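Local structure of flavoredoxin (3BNK) at residues B[30-38]-B[48-56]. The protein binds flavin mononucleotide and probably serves as an electron carrier of the flavin reductase-like family. Residues are numbered along the deposited sequence; the frame is centred on the assembly and turned at random.
Sequences NLMALGWVS and GVGVNKSHY. With FMN (flavin mononucleotide), chain D.
Trp-36 O accepts from Gly-50 N (2.8 Å), the last rung between strands 28-41 and 46-52 before the hairpin splays open around FMN. Ser-38 and Gly-48, an antiparallel hydrogen-bonded pair, lie beyond it. At the splayed root, Leu-34 crosses Val-49 on the slant: Leu-34 CD2 presses on Val-49 CG2 at 3.4 Å, tighter than usual, while Val-37 CG1 lies alongside the same Val-49 methyl. Leu-34 CD1 lies near both Gly-50 O and FMN O4, carried there by a chi1 of 171° that sets CG anti to the backbone N. The Trp-36 ring sets one face toward FMN C4 and its edge, by CE3, against Gly-50 CA.

Farther out, Met-32 SD meets Val-51 CG1 at 3.8 Å; the Met-32 chain bends at chi3 (-91°), bringing its CE to 3.5 Å from FMN C2 and obliquely toward the His-55 ring. That ring is sandwiched between Asn-52 CB and FMN C5', and His-55 NE2 gives a weak hydrogen bond to FMN N1. Asn-30 ND2 comes to the edge of the Tyr-56 ring, amide and ring nearly perpendicular (89°). The same ND2 hydrogen-bonds FMN O3P almost straight, at 2.9 Å.

Both arms grip the cofactor largely through backbone groups: Gly-35 N and Trp-36 N converge on FMN O4, Gly-50 O accepts a hydrogen bond from FMN N3, Asn-52 N reaches FMN O2, and Tyr-56 N the phosphate; Lys-93 adds a further hydrogen bond to FMN. Donors at O4 and O2 would draw electron density toward the pyrimidine end of the flavin, probably stabilising negative charge there on reduction.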
# COMPACT_ATOMS: atom_id res chain seq x y z
N ASN B 30 14.85 -8.47 14.74
CA ASN B 30 14.36 -7.12 14.89
C ASN B 30 12.99 -7.00 14.26
O ASN B 30 12.67 -7.73 13.33
CB ASN B 30 15.33 -6.12 14.26
CG ASN B 30 15.09 -4.71 14.74
OD1 ASN B 30 14.93 -4.47 15.94
ND2 ASN B 30 15.07 -3.77 13.82
N LEU B 31 12.17 -6.11 14.82
CA LEU B 31 10.88 -5.75 14.26
C LEU B 31 10.70 -4.24 14.27
O LEU B 31 11.04 -3.58 15.25
CB LEU B 31 9.76 -6.42 15.06
CG LEU B 31 10.01 -7.93 15.06
CD1 LEU B 31 9.87 -8.56 16.42
CD2 LEU B 31 9.23 -8.66 13.98
N MET B 32 10.19 -3.70 13.18
CA MET B 32 9.76 -2.31 13.13
C MET B 32 8.36 -2.22 12.53
O MET B 32 8.00 -3.03 11.68
CB MET B 32 10.75 -1.45 12.34
CG MET B 32 10.94 -1.87 10.89
SD MET B 32 11.70 -0.58 9.89
CE MET B 32 10.28 0.30 9.25
N ALA B 33 7.59 -1.22 12.96
CA ALA B 33 6.27 -0.95 12.39
C ALA B 33 6.41 -0.39 10.97
O ALA B 33 7.30 0.45 10.70
CB ALA B 33 5.47 -0.01 13.29
N LEU B 34 5.60 -0.91 10.05
CA LEU B 34 5.74 -0.60 8.61
C LEU B 34 4.39 -0.40 7.92
O LEU B 34 3.54 -1.27 7.95
CB LEU B 34 6.55 -1.69 7.88
CG LEU B 34 6.61 -1.63 6.34
CD1 LEU B 34 7.73 -0.72 5.89
CD2 LEU B 34 6.78 -3.02 5.71
N GLY B 35 4.22 0.76 7.30
CA GLY B 35 3.00 1.09 6.56
C GLY B 35 3.28 1.19 5.08
O GLY B 35 2.36 1.09 4.26
N TRP B 36 4.55 1.38 4.72
CA TRP B 36 4.97 1.48 3.32
C TRP B 36 5.25 0.08 2.75
O TRP B 36 6.42 -0.30 2.57
CB TRP B 36 6.20 2.39 3.15
CG TRP B 36 5.99 3.86 3.56
CD1 TRP B 36 4.94 4.37 4.29
CD2 TRP B 36 6.86 4.96 3.30
NE1 TRP B 36 5.11 5.72 4.49
CE2 TRP B 36 6.29 6.11 3.90
CE3 TRP B 36 8.10 5.09 2.64
CZ2 TRP B 36 6.88 7.38 3.82
CZ3 TRP B 36 8.69 6.35 2.57
CH2 TRP B 36 8.08 7.48 3.17
N VAL B 37 4.18 -0.67 2.50
CA VAL B 37 4.26 -2.01 1.90
C VAL B 37 3.26 -2.07 0.78
O VAL B 37 2.12 -1.65 0.94
CB VAL B 37 3.73 -3.18 2.78
CG1 VAL B 37 4.64 -4.44 2.61
CG2 VAL B 37 3.38 -2.76 4.23
N SER B 38 3.67 -2.68 -0.33
CA SER B 38 2.78 -2.88 -1.44
C SER B 38 3.25 -4.04 -2.28
O SER B 38 4.44 -4.33 -2.31
CB SER B 38 2.74 -1.64 -2.33
OG SER B 38 1.98 -1.92 -3.46
N GLY B 48 7.10 -4.82 -2.01
CA GLY B 48 8.15 -3.87 -1.71
C GLY B 48 7.91 -3.24 -0.36
O GLY B 48 6.77 -3.09 0.08
N VAL B 49 8.99 -2.83 0.28
CA VAL B 49 8.94 -2.30 1.63
C VAL B 49 9.81 -1.04 1.73
O VAL B 49 11.00 -1.08 1.36
CB VAL B 49 9.35 -3.41 2.64
CG1 VAL B 49 9.86 -2.84 3.93
CG2 VAL B 49 8.16 -4.36 2.91
N GLY B 50 9.20 0.06 2.17
CA GLY B 50 9.85 1.37 2.30
C GLY B 50 10.39 1.65 3.70
O GLY B 50 9.65 1.66 4.69
N VAL B 51 11.71 1.86 3.77
CA VAL B 51 12.40 1.90 5.04
C VAL B 51 13.40 3.05 5.09
O VAL B 51 14.35 3.10 4.32
CB VAL B 51 13.12 0.54 5.39
CG1 VAL B 51 13.65 0.59 6.81
CG2 VAL B 51 12.18 -0.67 5.23
N ASN B 52 13.17 3.97 6.02
CA ASN B 52 14.07 5.10 6.21
C ASN B 52 15.52 4.68 6.46
O ASN B 52 15.79 3.75 7.22
CB ASN B 52 13.57 6.05 7.30
CG ASN B 52 14.15 7.45 7.15
OD1 ASN B 52 15.29 7.70 7.52
ND2 ASN B 52 13.36 8.36 6.59
N LYS B 53 16.43 5.37 5.78
CA LYS B 53 17.86 5.11 5.92
C LYS B 53 18.36 5.31 7.36
O LYS B 53 19.43 4.83 7.70
CB LYS B 53 18.65 5.99 4.94
CG LYS B 53 18.45 5.64 3.48
CD LYS B 53 19.22 6.59 2.57
CE LYS B 53 19.49 5.93 1.25
NZ LYS B 53 20.02 6.89 0.25
N SER B 54 17.56 5.99 8.19
CA SER B 54 17.93 6.25 9.59
C SER B 54 17.70 5.06 10.51
O SER B 54 18.27 5.02 11.62
CB SER B 54 17.26 7.52 10.14
OG SER B 54 15.86 7.33 10.41
N HIS B 55 16.92 4.09 10.05
CA HIS B 55 16.56 2.93 10.90
C HIS B 55 17.62 1.84 10.98
O HIS B 55 18.55 1.77 10.15
CB HIS B 55 15.22 2.31 10.47
CG HIS B 55 14.09 3.29 10.41
ND1 HIS B 55 13.96 4.35 11.28
CD2 HIS B 55 13.01 3.35 9.59
CE1 HIS B 55 12.87 5.03 10.98
NE2 HIS B 55 12.27 4.44 9.97
N TYR B 56 17.46 0.98 11.98
CA TYR B 56 18.38 -0.12 12.25
C TYR B 56 18.10 -1.31 11.33
O TYR B 56 19.01 -2.07 10.98
CB TYR B 56 18.22 -0.53 13.72
CG TYR B 56 19.20 -1.55 14.23
CD1 TYR B 56 20.57 -1.25 14.37
CD2 TYR B 56 18.77 -2.81 14.63
CE1 TYR B 56 21.47 -2.18 14.86
CE2 TYR B 56 19.66 -3.75 15.12
CZ TYR B 56 21.01 -3.43 15.23
OH TYR B 56 21.89 -4.36 15.72
N1 FMN D . 9.37 3.73 9.15
C2 FMN D . 9.74 3.47 7.84
O2 FMN D . 10.90 3.67 7.50
N3 FMN D . 8.81 2.98 6.94
C4 FMN D . 7.51 2.76 7.36
O4 FMN D . 6.69 2.34 6.55
C4A FMN D . 7.14 3.03 8.68
N5 FMN D . 5.83 2.82 9.11
C5A FMN D . 5.47 3.06 10.42
C6 FMN D . 4.15 2.81 10.81
C7 FMN D . 3.76 3.06 12.14
C7M FMN D . 2.37 2.68 12.55
C8 FMN D . 4.69 3.55 13.06
C8M FMN D . 4.37 3.60 14.54
C9 FMN D . 6.01 3.78 12.66
C9A FMN D . 6.42 3.54 11.34
N10 FMN D . 7.73 3.76 10.92
C10 FMN D . 8.09 3.51 9.59
C1' FMN D . 8.79 4.17 11.91
C2' FMN D . 9.69 3.01 12.34
O2' FMN D . 8.92 1.85 12.58
C3' FMN D . 10.43 3.34 13.63
O3' FMN D . 11.29 4.46 13.50
C4' FMN D . 11.17 2.13 14.18
O4' FMN D . 11.59 2.41 15.49
C5' FMN D . 12.37 1.68 13.36
O5' FMN D . 12.85 0.53 14.03
P FMN D . 14.37 0.00 13.91
O1P FMN D . 15.30 1.15 14.15
O2P FMN D . 14.56 -0.49 12.51
O3P FMN D . 14.65 -1.13 14.86